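Local atomic coordinates of glycerol dehydratase (Clostridium butyricum, PDB entry 1R9D), a protein that dehydrates glycerol without coenzyme B12, probably by means of a glycyl radical, as in other relatives of pyruvate formate-lyase. Residues A32-E37 against E60-T65; L342-Q347 against M361-A366; A562-V567 against I606-N611; L757-A762 against I769-S774. All coordinates share one frame; numbering follows the deposited sequence.

Interaction 1 of 4, residues A32-E37 against E60-T65; sequences AILITE and ENIPIT
Leu34 of helix 30-40 reaches across to the point where helix 47-61 gives way to an extended chain, and there it meets Asn61 and Ile62. Its CB already points at the other segment, and CG, anti to the carbonyl carbon (chi1 -68°), carries the fork onward without itself making a close approach. The two methyls then divide the work. CD1 settles over the face of the peptide joining Asn61 to Ile62, with Leu34 CD1 3.6 Å from Ile62 N and 3.8 Å from Asn61 C; Ile62 CB is a looser neighbour at 4.3 Å from the same methyl. The other branch, Leu34 CD2, touches the methylene carbon Asn61 CB at 3.8 Å. Asn61 thus offers its aliphatic root to the leucine, while its amide ND2 turns back to the carbonyl of His57 in the last turn of its own helix. Ile62 is the first residue to leave helical backbone angles, and its carbonyl is held by Arg221. The leucine also leans on His57 and Ile58, which widens the footprint along helix 47-61. No hydrogen bond joins the two segments. Cohesion between these segments therefore rests on the burial of apolar surface and on van der Waals contact between methyl groups and a helix terminus, a short-range attraction that depends on shape and carries little directional demand.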
loop_
_atom_site.group_PDB
_atom_site.type_symbol
_atom_site.label_atom_id
_atom_site.label_comp_id
_atom_site.label_asym_id
_atom_site.label_seq_id
_atom_site.Cartn_x
_atom_site.Cartn_y
_atom_site.Cartn_z
ATOM N N ALA A 32 8.202 -22.587 7.659
ATOM C CA ALA A 32 8.643 -21.347 8.284
ATOM C C ALA A 32 10.023 -20.926 7.795
ATOM O O ALA A 32 10.271 -19.748 7.528
ATOM C CB ALA A 32 8.656 -21.499 9.799
ATOM N N ILE A 33 10.924 -21.894 7.692
ATOM C CA ILE A 33 12.279 -21.611 7.234
ATOM C C ILE A 33 12.280 -21.147 5.775
ATOM O O ILE A 33 12.964 -20.186 5.424
ATOM C CB ILE A 33 13.187 -22.865 7.388
ATOM C CG1 ILE A 33 13.683 -22.985 8.833
ATOM C CG2 ILE A 33 14.400 -22.762 6.471
ATOM C CD1 ILE A 33 12.598 -23.025 9.880
ATOM N N LEU A 34 11.498 -21.821 4.939
ATOM C CA LEU A 34 11.425 -21.494 3.522
ATOM C C LEU A 34 10.821 -20.128 3.193
ATOM O O LEU A 34 11.347 -19.408 2.343
ATOM C CB LEU A 34 10.666 -22.591 2.777
ATOM C CG LEU A 34 11.375 -23.946 2.703
ATOM C CD1 LEU A 34 10.474 -24.961 2.032
ATOM C CD2 LEU A 34 12.682 -23.803 1.923
ATOM N N ILE A 35 9.724 -19.759 3.847
ATOM C CA ILE A 35 9.120 -18.461 3.560
ATOM C C ILE A 35 10.042 -17.342 4.045
ATOM O O ILE A 35 10.109 -16.275 3.433
ATOM C CB ILE A 35 7.709 -18.320 4.210
ATOM C CG1 ILE A 35 7.005 -17.083 3.641
ATOM C CG2 ILE A 35 7.827 -18.216 5.725
ATOM C CD1 ILE A 35 5.533 -16.982 4.000
ATOM N N THR A 36 10.767 -17.595 5.133
ATOM C CA THR A 36 11.697 -16.611 5.686
ATOM C C THR A 36 12.840 -16.387 4.695
ATOM O O THR A 36 13.261 -15.256 4.451
ATOM C CB THR A 36 12.281 -17.096 7.037
ATOM O OG1 THR A 36 11.220 -17.233 7.996
ATOM C CG2 THR A 36 13.310 -16.111 7.572
ATOM N N GLU A 37 13.332 -17.480 4.123
ATOM C CA GLU A 37 14.415 -17.416 3.151
ATOM C C GLU A 37 13.977 -16.645 1.905
ATOM O O GLU A 37 14.729 -15.825 1.378
ATOM C CB GLU A 37 14.852 -18.837 2.775
ATOM C CG GLU A 37 15.694 -18.936 1.514
ATOM C CD GLU A 37 16.296 -20.319 1.320
ATOM O OE1 GLU A 37 15.563 -21.323 1.477
ATOM O OE2 GLU A 37 17.504 -20.400 1.003
ATOM N N GLU A 60 8.522 -25.666 -4.136
ATOM C CA GLU A 60 9.651 -26.326 -4.783
ATOM C C GLU A 60 10.571 -27.043 -3.800
ATOM O O GLU A 60 11.251 -27.996 -4.177
ATOM C CB GLU A 60 10.477 -25.313 -5.591
ATOM C CG GLU A 60 9.716 -24.625 -6.717
ATOM C CD GLU A 60 10.568 -23.622 -7.484
ATOM O OE1 GLU A 60 11.333 -22.868 -6.843
ATOM O OE2 GLU A 60 10.462 -23.578 -8.728
ATOM N N ASN A 61 10.575 -26.614 -2.540
ATOM C CA ASN A 61 11.479 -27.199 -1.552
ATOM C C ASN A 61 10.901 -27.870 -0.305
ATOM O O ASN A 61 11.640 -28.493 0.458
ATOM C CB ASN A 61 12.477 -26.128 -1.120
ATOM C CG ASN A 61 13.271 -25.576 -2.290
ATOM O OD1 ASN A 61 14.166 -26.240 -2.809
ATOM N ND2 ASN A 61 12.930 -24.366 -2.724
ATOM N N ILE A 62 9.597 -27.744 -0.085
ATOM C CA ILE A 62 8.972 -28.352 1.091
ATOM C C ILE A 62 9.026 -29.880 0.973
ATOM O O ILE A 62 8.844 -30.433 -0.110
ATOM C CB ILE A 62 7.488 -27.904 1.220
ATOM C CG1 ILE A 62 6.920 -28.301 2.588
ATOM C CG2 ILE A 62 6.666 -28.527 0.116
ATOM C CD1 ILE A 62 7.390 -27.433 3.742
ATOM N N PRO A 63 9.298 -30.582 2.085
ATOM C CA PRO A 63 9.354 -32.046 2.025
ATOM C C PRO A 63 8.062 -32.640 1.473
ATOM O O PRO A 63 6.969 -32.148 1.757
ATOM C CB PRO A 63 9.596 -32.439 3.480
ATOM C CG PRO A 63 10.429 -31.318 3.984
ATOM C CD PRO A 63 9.720 -30.100 3.411
ATOM N N ILE A 64 8.206 -33.693 0.678
ATOM C CA ILE A 64 7.086 -34.391 0.059
ATOM C C ILE A 64 6.955 -35.753 0.738
ATOM O O ILE A 64 7.955 -36.329 1.165
ATOM C CB ILE A 64 7.353 -34.586 -1.458
ATOM C CG1 ILE A 64 7.429 -33.222 -2.142
ATOM C CG2 ILE A 64 6.266 -35.423 -2.094
ATOM C CD1 ILE A 64 6.195 -32.372 -1.929
ATOM N N THR A 65 5.732 -36.261 0.853
ATOM C CA THR A 65 5.523 -37.556 1.493
ATOM C C THR A 65 4.341 -38.332 0.931
ATOM O O THR A 65 3.261 -37.781 0.710
ATOM C CB THR A 65 5.277 -37.416 3.018
ATOM O OG1 THR A 65 6.391 -36.765 3.640
ATOM C CG2 THR A 65 5.086 -38.791 3.651
#

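Interaction 2 of 4, residues L342-Q347 against M361-A366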
loop_
_atom_site.group_PDB
_atom_site.type_symbol
_atom_site.label_atom_id
_atom_site.label_comp_id
_atom_site.label_asym_id
_atom_site.label_seq_id
_atom_site.Cartn_x
_atom_site.Cartn_y
_atom_site.Cartn_z
ATOM N N LEU A 342 -18.314 -29.786 4.075
ATOM C CA LEU A 342 -18.651 -30.390 2.791
ATOM C C LEU A 342 -20.142 -30.692 2.880
ATOM O O LEU A 342 -20.584 -31.384 3.791
ATOM C CB LEU A 342 -17.835 -31.675 2.582
ATOM C CG LEU A 342 -17.950 -32.396 1.235
ATOM C CD1 LEU A 342 -16.697 -33.253 1.001
ATOM C CD2 LEU A 342 -19.210 -33.252 1.212
ATOM N N ILE A 343 -20.918 -30.169 1.936
ATOM C CA ILE A 343 -22.365 -30.352 1.969
ATOM C C ILE A 343 -22.914 -31.085 0.745
ATOM O O ILE A 343 -22.365 -30.980 -0.351
ATOM C CB ILE A 343 -23.045 -28.959 2.112
ATOM C CG1 ILE A 343 -24.515 -29.102 2.510
ATOM C CG2 ILE A 343 -22.931 -28.194 0.807
ATOM C CD1 ILE A 343 -25.060 -27.848 3.174
ATOM N N VAL A 344 -23.987 -31.850 0.937
ATOM C CA VAL A 344 -24.598 -32.560 -0.174
ATOM C C VAL A 344 -26.111 -32.375 -0.187
ATOM O O VAL A 344 -26.716 -32.022 0.832
ATOM C CB VAL A 344 -24.255 -34.082 -0.162
ATOM C CG1 VAL A 344 -22.744 -34.264 -0.249
ATOM C CG2 VAL A 344 -24.815 -34.757 1.083
ATOM N N GLY A 345 -26.710 -32.595 -1.350
ATOM C CA GLY A 345 -28.148 -32.443 -1.492
ATOM C C GLY A 345 -28.541 -31.002 -1.757
ATOM O O GLY A 345 -27.680 -30.146 -1.970
ATOM N N GLY A 346 -29.842 -30.728 -1.728
ATOM C CA GLY A 346 -30.312 -29.378 -1.971
ATOM C C GLY A 346 -30.886 -29.224 -3.367
ATOM O O GLY A 346 -31.167 -30.209 -4.038
ATOM N N GLN A 347 -31.063 -27.985 -3.808
ATOM C CA GLN A 347 -31.613 -27.731 -5.133
ATOM C C GLN A 347 -30.581 -27.070 -6.031
ATOM O O GLN A 347 -29.524 -26.642 -5.557
ATOM C CB GLN A 347 -32.869 -26.852 -5.016
ATOM C CG GLN A 347 -32.666 -25.549 -4.259
ATOM C CD GLN A 347 -33.979 -24.862 -3.894
ATOM O OE1 GLN A 347 -34.709 -24.384 -4.763
ATOM N NE2 GLN A 347 -34.283 -24.816 -2.600
ATOM N N MET A 361 -22.838 -41.292 -1.624
ATOM C CA MET A 361 -21.518 -41.841 -1.344
ATOM C C MET A 361 -20.823 -41.027 -0.263
ATOM O O MET A 361 -19.980 -41.542 0.470
ATOM C CB MET A 361 -20.665 -41.868 -2.614
ATOM C CG MET A 361 -21.171 -42.854 -3.654
ATOM S SD MET A 361 -20.015 -43.060 -5.019
ATOM C CE MET A 361 -20.521 -41.744 -6.079
ATOM N N ALA A 362 -21.183 -39.751 -0.156
ATOM C CA ALA A 362 -20.587 -38.895 0.858
ATOM C C ALA A 362 -21.095 -39.338 2.224
ATOM O O ALA A 362 -20.333 -39.406 3.193
ATOM C CB ALA A 362 -20.960 -37.433 0.600
ATOM N N LEU A 363 -22.388 -39.638 2.299
ATOM C CA LEU A 363 -22.985 -40.093 3.548
ATOM C C LEU A 363 -22.348 -41.433 3.928
ATOM O O LEU A 363 -22.050 -41.686 5.092
ATOM C CB LEU A 363 -24.500 -40.253 3.379
ATOM C CG LEU A 363 -25.295 -38.977 3.045
ATOM C CD1 LEU A 363 -26.766 -39.320 2.838
ATOM C CD2 LEU A 363 -25.151 -37.974 4.173
ATOM N N GLU A 364 -22.131 -42.278 2.926
ATOM C CA GLU A 364 -21.531 -43.589 3.145
ATOM C C GLU A 364 -20.105 -43.443 3.681
ATOM O O GLU A 364 -19.708 -44.149 4.605
ATOM C CB GLU A 364 -21.518 -44.378 1.831
ATOM C CG GLU A 364 -21.369 -45.878 1.996
ATOM C CD GLU A 364 -22.665 -46.550 2.424
ATOM O OE1 GLU A 364 -22.641 -47.766 2.709
ATOM O OE2 GLU A 364 -23.710 -45.863 2.466
ATOM N N ALA A 365 -19.341 -42.519 3.101
ATOM C CA ALA A 365 -17.958 -42.287 3.517
ATOM C C ALA A 365 -17.829 -41.917 4.990
ATOM O O ALA A 365 -16.871 -42.314 5.654
ATOM C CB ALA A 365 -17.323 -41.194 2.652
ATOM N N ALA A 366 -18.787 -41.154 5.507
ATOM C CA ALA A 366 -18.736 -40.757 6.910
ATOM C C ALA A 366 -18.763 -41.984 7.825
ATOM O O ALA A 366 -18.113 -42.002 8.873
ATOM C CB ALA A 366 -19.904 -39.827 7.239
#
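Val344, in strand 341-344, and Ala362, in the helix that follows it in the chain, bury the most surface here, and Leu363 adds a smaller share. The centre of the contact is a single methyl pair, Val344 CG1 against Ala362 CB at 3.7 Å. Both CB atoms are directed at the opposite segment, and the short alanine side chain lets the helix backbone come close, with Val344 CA and Ala362 CA 7.6 Å apart. The valine's rotation (chi1 -60°) sets CG1 anti to the carbonyl carbon and aims it at Ala362, while CG2 takes the place between backbone N and carbonyl carbon. From there CG2 faces Leu363, whose CB does not point at the strand but whose tip swings nearer; Val344 CG2 and Leu363 CD2 are a loose 4.5 Å apart. Phe388 packs on Val344 and Leu395 on Leu363, so helix 386-397 continues the same apolar layer. On the sheet side, Val344 is tied by backbone hydrogen bonds to Ser377 and Arg379. Strand 341-344, helix 357-369 and the parallel strand 375-380 form a beta-alpha-beta unit, the building block of the beta/alpha barrel characteristic of the pyruvate formate-lyase family.

Interaction 3 of 4, residues A562-V567 against I606-N611; sequences AVKKIV and IDEVDN
Lys565 and Glu608 form a salt bridge between two helices at the protein surface, with Lys565 NZ 3.2 Å from Glu608 OE1 in a hydrogen bond that is weak. The lysine does more than touch with its ammonium group. Its chain passes across the carboxylate at an angle, and the part before it bends already makes contact: Lys565 CD lies 3.5 Å from Glu608 CD and Lys565 CG 3.8 Å from Glu608 OE2. Two successive bends, at chi3 (61°) and chi4 (73°), then bring NZ back to Glu608 OE1. A second positive charge stands close by: Lys564 NZ is 4.1 Å from Glu608 OE2, beyond salt-bridge range, and its firmer partner is Asp569. Glu608 sits in the first turn of helix 607-624, two residues past the N-cap residue Ile606, where a helix start would be expected to favour a negative group. Its CG, anti to the backbone N (chi1 179°), carries the carboxylate out toward helix 553-569. That helix widens into a pi-type turn at 563-567, within which both lysines lie. The side chains of Val609 and Glu608 also touch Val561 of helix 553-569. Farther out, Lys689 bridges Asp607 and Asp610 on helix 607-624, and Ser686 adds a hydrogen bond to Asp610.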
loop_
_atom_site.group_PDB
_atom_site.type_symbol
_atom_site.label_atom_id
_atom_site.label_comp_id
_atom_site.label_asym_id
_atom_site.label_seq_id
_atom_site.Cartn_x
_atom_site.Cartn_y
_atom_site.Cartn_z
ATOM N N ALA A 562 -35.846 -12.294 33.471
ATOM C CA ALA A 562 -35.747 -12.339 34.926
ATOM C C ALA A 562 -35.740 -10.915 35.476
ATOM O O ALA A 562 -36.419 -10.614 36.458
ATOM C CB ALA A 562 -34.485 -13.078 35.352
ATOM N N VAL A 563 -34.974 -10.036 34.835
ATOM C CA VAL A 563 -34.895 -8.644 35.262
ATOM C C VAL A 563 -36.267 -7.980 35.138
ATOM O O VAL A 563 -36.738 -7.322 36.068
ATOM C CB VAL A 563 -33.858 -7.858 34.410
ATOM C CG1 VAL A 563 -33.983 -6.365 34.660
ATOM C CG2 VAL A 563 -32.456 -8.321 34.755
ATOM N N LYS A 564 -36.912 -8.174 33.992
ATOM C CA LYS A 564 -38.224 -7.592 33.740
ATOM C C LYS A 564 -39.310 -8.064 34.706
ATOM O O LYS A 564 -40.091 -7.254 35.207
ATOM C CB LYS A 564 -38.672 -7.896 32.308
ATOM C CG LYS A 564 -40.067 -7.379 31.984
ATOM C CD LYS A 564 -40.514 -7.794 30.590
ATOM C CE LYS A 564 -41.967 -7.419 30.343
ATOM N NZ LYS A 564 -42.902 -8.188 31.226
ATOM N N LYS A 565 -39.356 -9.369 34.961
ATOM C CA LYS A 565 -40.366 -9.953 35.845
ATOM C C LYS A 565 -40.110 -9.810 37.339
ATOM O O LYS A 565 -40.949 -9.289 38.077
ATOM C CB LYS A 565 -40.541 -11.442 35.542
ATOM C CG LYS A 565 -41.175 -11.754 34.202
ATOM C CD LYS A 565 -41.343 -13.261 34.031
ATOM C CE LYS A 565 -42.255 -13.861 35.101
ATOM N NZ LYS A 565 -43.692 -13.511 34.891
ATOM N N ILE A 566 -38.958 -10.298 37.783
ATOM C CA ILE A 566 -38.606 -10.267 39.196
ATOM C C ILE A 566 -38.341 -8.876 39.757
ATOM O O ILE A 566 -38.687 -8.592 40.902
ATOM C CB ILE A 566 -37.370 -11.155 39.472
ATOM C CG1 ILE A 566 -37.612 -12.573 38.943
ATOM C CG2 ILE A 566 -37.080 -11.200 40.966
ATOM C CD1 ILE A 566 -38.830 -13.256 39.535
ATOM N N VAL A 567 -37.739 -8.003 38.958
ATOM C CA VAL A 567 -37.424 -6.660 39.425
ATOM C C VAL A 567 -38.451 -5.581 39.095
ATOM O O VAL A 567 -38.978 -4.929 39.997
ATOM C CB VAL A 567 -36.049 -6.196 38.892
ATOM C CG1 VAL A 567 -35.740 -4.796 39.396
ATOM C CG2 VAL A 567 -34.964 -7.162 39.339
ATOM N N ILE A 606 -42.362 -20.765 25.717
ATOM C CA ILE A 606 -43.022 -19.731 26.520
ATOM C C ILE A 606 -42.711 -18.397 25.845
ATOM O O ILE A 606 -41.570 -17.935 25.886
ATOM C CB ILE A 606 -42.460 -19.674 27.962
ATOM C CG1 ILE A 606 -42.685 -21.006 28.679
ATOM C CG2 ILE A 606 -43.121 -18.538 28.738
ATOM C CD1 ILE A 606 -42.077 -21.045 30.075
ATOM N N ASP A 607 -43.716 -17.772 25.233
ATOM C CA ASP A 607 -43.492 -16.509 24.526
ATOM C C ASP A 607 -42.851 -15.378 25.319
ATOM O O ASP A 607 -42.022 -14.637 24.784
ATOM C CB ASP A 607 -44.798 -15.989 23.917
ATOM C CG ASP A 607 -45.253 -16.801 22.721
ATOM O OD1 ASP A 607 -44.398 -17.412 22.043
ATOM O OD2 ASP A 607 -46.473 -16.813 22.447
ATOM N N GLU A 608 -43.234 -15.232 26.582
ATOM C CA GLU A 608 -42.697 -14.159 27.410
ATOM C C GLU A 608 -41.172 -14.105 27.402
ATOM O O GLU A 608 -40.584 -13.033 27.251
ATOM C CB GLU A 608 -43.207 -14.287 28.847
ATOM C CG GLU A 608 -42.672 -13.213 29.781
ATOM C CD GLU A 608 -43.371 -13.210 31.125
ATOM O OE1 GLU A 608 -43.444 -14.283 31.761
ATOM O OE2 GLU A 608 -43.843 -12.131 31.547
ATOM N N VAL A 609 -40.528 -15.254 27.567
ATOM C CA VAL A 609 -39.073 -15.271 27.569
ATOM C C VAL A 609 -38.511 -15.442 26.156
ATOM O O VAL A 609 -37.522 -14.806 25.802
ATOM C CB VAL A 609 -38.515 -16.368 28.517
ATOM C CG1 VAL A 609 -39.084 -17.734 28.152
ATOM C CG2 VAL A 609 -36.988 -16.374 28.458
ATOM N N ASP A 610 -39.146 -16.280 25.344
ATOM C CA ASP A 610 -38.668 -16.494 23.983
ATOM C C ASP A 610 -38.559 -15.179 23.198
ATOM O O ASP A 610 -37.600 -14.977 22.454
ATOM C CB ASP A 610 -39.577 -17.476 23.238
ATOM C CG ASP A 610 -39.532 -18.880 23.823
ATOM O OD1 ASP A 610 -38.724 -19.115 24.746
ATOM O OD2 ASP A 610 -40.302 -19.743 23.355
ATOM N N ASN A 611 -39.529 -14.280 23.364
ATOM C CA ASN A 611 -39.475 -13.006 22.652
ATOM C C ASN A 611 -38.372 -12.074 23.150
ATOM O O ASN A 611 -37.935 -11.178 22.424
ATOM C CB ASN A 611 -40.827 -12.289 22.710
ATOM C CG ASN A 611 -41.877 -12.978 21.866
ATOM O OD1 ASN A 611 -41.570 -13.522 20.804
ATOM N ND2 ASN A 611 -43.126 -12.949 22.323
#

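Interaction 4 of 4, residues L757-A762 against I769-S774; sequences LIVRVA and ISLDKS
Leu771 sets one methyl, CD1, against two valines of the facing segment, Val759 and Val761, and this small apolar cluster is the tight part of the contact. Leu771 CD1 lies 4.1 Å from Val759 CG1, and the same methyl is 4.1 Å from Val761 CG2. The two meetings differ in style: Val761 and Leu771 reach toward each other tip to tip, whereas Val759 is met at a slant. Each valine is turned to suit. In Val759 (chi1 65°) it is CG1, lodged between backbone N and carbonyl carbon, that touches; in Val761 (chi1 -178°) the task falls to CG2, which stands beside the backbone N.

The other end is looser. Leu757 and Ile769, both partly exposed, only flank each other, and a water spans the gap between their backbones. It donates to Leu757 O at 2.8 Å and accepts from Ile769 N at 3.0 Å. Past Leu771 the chain turns into a helix, started by Asp772 at the N-cap: Asp772 OD1 receives Ser774 N at 2.9 Å and Ser774 OG at 2.6 Å, from opposite faces of the carboxylate.

The side chain of Val761 is about 9 Å from a bound glycerol, and the residue stands two before Gly763, the predicted radical site, which is not in radical form here. Strand 758-760 pairs with the antiparallel strand 765-767 to form the hairpin that carries this glycine, while Ile779 of helix 773-781 packs against Val759, Val761 and Leu771 alike.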
loop_
_atom_site.group_PDB
_atom_site.type_symbol
_atom_site.label_atom_id
_atom_site.label_comp_id
_atom_site.label_asym_id
_atom_site.label_seq_id
_atom_site.Cartn_x
_atom_site.Cartn_y
_atom_site.Cartn_z
ATOM N N LEU A 757 -13.476 -42.515 19.615
ATOM C CA LEU A 757 -14.753 -41.916 20.005
ATOM C C LEU A 757 -14.887 -40.495 19.460
ATOM O O LEU A 757 -14.082 -39.626 19.783
ATOM C CB LEU A 757 -14.885 -41.890 21.532
ATOM C CG LEU A 757 -16.132 -41.183 22.083
ATOM C CD1 LEU A 757 -17.382 -41.926 21.650
ATOM C CD2 LEU A 757 -16.052 -41.110 23.599
ATOM N N ILE A 758 -15.910 -40.272 18.638
ATOM C CA ILE A 758 -16.162 -38.959 18.045
ATOM C C ILE A 758 -17.397 -38.332 18.680
ATOM O O ILE A 758 -18.372 -39.027 18.961
ATOM C CB ILE A 758 -16.430 -39.057 16.528
ATOM C CG1 ILE A 758 -15.300 -39.826 15.837
ATOM C CG2 ILE A 758 -16.552 -37.649 15.932
ATOM C CD1 ILE A 758 -13.938 -39.177 15.986
ATOM N N VAL A 759 -17.356 -37.019 18.894
ATOM C CA VAL A 759 -18.486 -36.310 19.484
ATOM C C VAL A 759 -18.693 -34.954 18.808
ATOM O O VAL A 759 -17.753 -34.350 18.295
ATOM C CB VAL A 759 -18.272 -36.066 20.994
ATOM C CG1 VAL A 759 -17.092 -35.137 21.211
ATOM C CG2 VAL A 759 -19.524 -35.474 21.611
ATOM N N ARG A 760 -19.933 -34.482 18.815
ATOM C CA ARG A 760 -20.256 -33.194 18.219
ATOM C C ARG A 760 -20.036 -32.094 19.252
ATOM O O ARG A 760 -20.547 -32.180 20.372
ATOM C CB ARG A 760 -21.721 -33.172 17.781
ATOM C CG ARG A 760 -22.073 -32.020 16.874
ATOM C CD ARG A 760 -21.313 -32.157 15.571
ATOM N NE ARG A 760 -21.734 -31.177 14.586
ATOM C CZ ARG A 760 -21.272 -31.126 13.343
ATOM N NH1 ARG A 760 -20.366 -32.005 12.930
ATOM N NH2 ARG A 760 -21.725 -30.204 12.510
ATOM N N VAL A 761 -19.272 -31.070 18.886
ATOM C CA VAL A 761 -19.033 -29.951 19.781
ATOM C C VAL A 761 -20.051 -28.867 19.400
ATOM O O VAL A 761 -21.095 -28.746 20.041
ATOM C CB VAL A 761 -17.585 -29.414 19.644
ATOM C CG1 VAL A 761 -17.352 -28.284 20.632
ATOM C CG2 VAL A 761 -16.586 -30.540 19.911
ATOM N N ALA A 762 -19.765 -28.103 18.348
ATOM C CA ALA A 762 -20.685 -27.060 17.887
ATOM C C ALA A 762 -20.361 -26.673 16.449
ATOM O O ALA A 762 -19.503 -25.828 16.208
ATOM C CB ALA A 762 -20.595 -25.833 18.798
ATOM N N ILE A 769 -11.314 -37.466 23.204
ATOM C CA ILE A 769 -10.137 -37.404 24.067
ATOM C C ILE A 769 -9.131 -36.306 23.727
ATOM O O ILE A 769 -8.162 -36.108 24.462
ATOM C CB ILE A 769 -9.383 -38.769 24.118
ATOM C CG1 ILE A 769 -8.809 -39.116 22.744
ATOM C CG2 ILE A 769 -10.329 -39.863 24.596
ATOM C CD1 ILE A 769 -7.906 -40.345 22.754
ATOM N N SER A 770 -9.349 -35.588 22.627
ATOM C CA SER A 770 -8.435 -34.511 22.249
ATOM C C SER A 770 -8.907 -33.186 22.838
ATOM O O SER A 770 -8.181 -32.191 22.818
ATOM C CB SER A 770 -8.339 -34.383 20.721
ATOM O OG SER A 770 -9.517 -33.809 20.165
ATOM N N LEU A 771 -10.123 -33.187 23.375
ATOM C CA LEU A 771 -10.721 -31.990 23.963
ATOM C C LEU A 771 -10.333 -31.750 25.414
ATOM O O LEU A 771 -10.179 -32.694 26.187
ATOM C CB LEU A 771 -12.246 -32.090 23.892
ATOM C CG LEU A 771 -12.907 -32.163 22.521
ATOM C CD1 LEU A 771 -14.386 -32.500 22.693
ATOM C CD2 LEU A 771 -12.739 -30.828 21.809
ATOM N N ASP A 772 -10.190 -30.483 25.783
ATOM C CA ASP A 772 -9.867 -30.117 27.157
ATOM C C ASP A 772 -11.053 -30.568 28.014
ATOM O O ASP A 772 -12.193 -30.575 27.546
ATOM C CB ASP A 772 -9.674 -28.604 27.261
ATOM C CG ASP A 772 -9.296 -28.155 28.658
ATOM O OD1 ASP A 772 -10.212 -27.853 29.458
ATOM O OD2 ASP A 772 -8.080 -28.111 28.958
ATOM N N LYS A 773 -10.790 -30.953 29.259
ATOM C CA LYS A 773 -11.862 -31.425 30.136
ATOM C C LYS A 773 -13.015 -30.431 30.290
ATOM O O LYS A 773 -14.171 -30.833 30.439
ATOM C CB LYS A 773 -11.307 -31.769 31.520
ATOM C CG LYS A 773 -12.340 -32.402 32.438
ATOM C CD LYS A 773 -11.798 -32.621 33.844
ATOM C CE LYS A 773 -12.878 -33.184 34.762
ATOM N NZ LYS A 773 -12.369 -33.392 36.150
ATOM N N SER A 774 -12.703 -29.141 30.260
ATOM C CA SER A 774 -13.729 -28.113 30.410
ATOM C C SER A 774 -14.771 -28.203 29.297
ATOM O O SER A 774 -15.957 -27.970 29.527
ATOM C CB SER A 774 -13.091 -26.722 30.412
ATOM O OG SER A 774 -12.436 -26.453 29.181
HETATM O O HOH W 1 -11.900 -39.943 21.540
#

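In the fold
From the N terminus the four contacts follow one another in series, none nesting in or crossing another. Interaction 1 closes a largely helical excursion of 22 residues, bringing helix 30-40 against the end of helix 47-61 at the periphery. Interaction 2 spans 13 residues and joins strand 341-344 to its crossover helix. Interaction 3 closes the longest gap, 38 residues, and joins helix 553-569 to the start of helix 607-624, on the opposite side of the chain's centre from interaction 1. Interaction 4 closes the shortest, six residues that include the predicted radical site Gly763, and joins strand 758-760 to the chain leading into helix 773-781. Its nearest atoms lie about 8 Å from interaction 2.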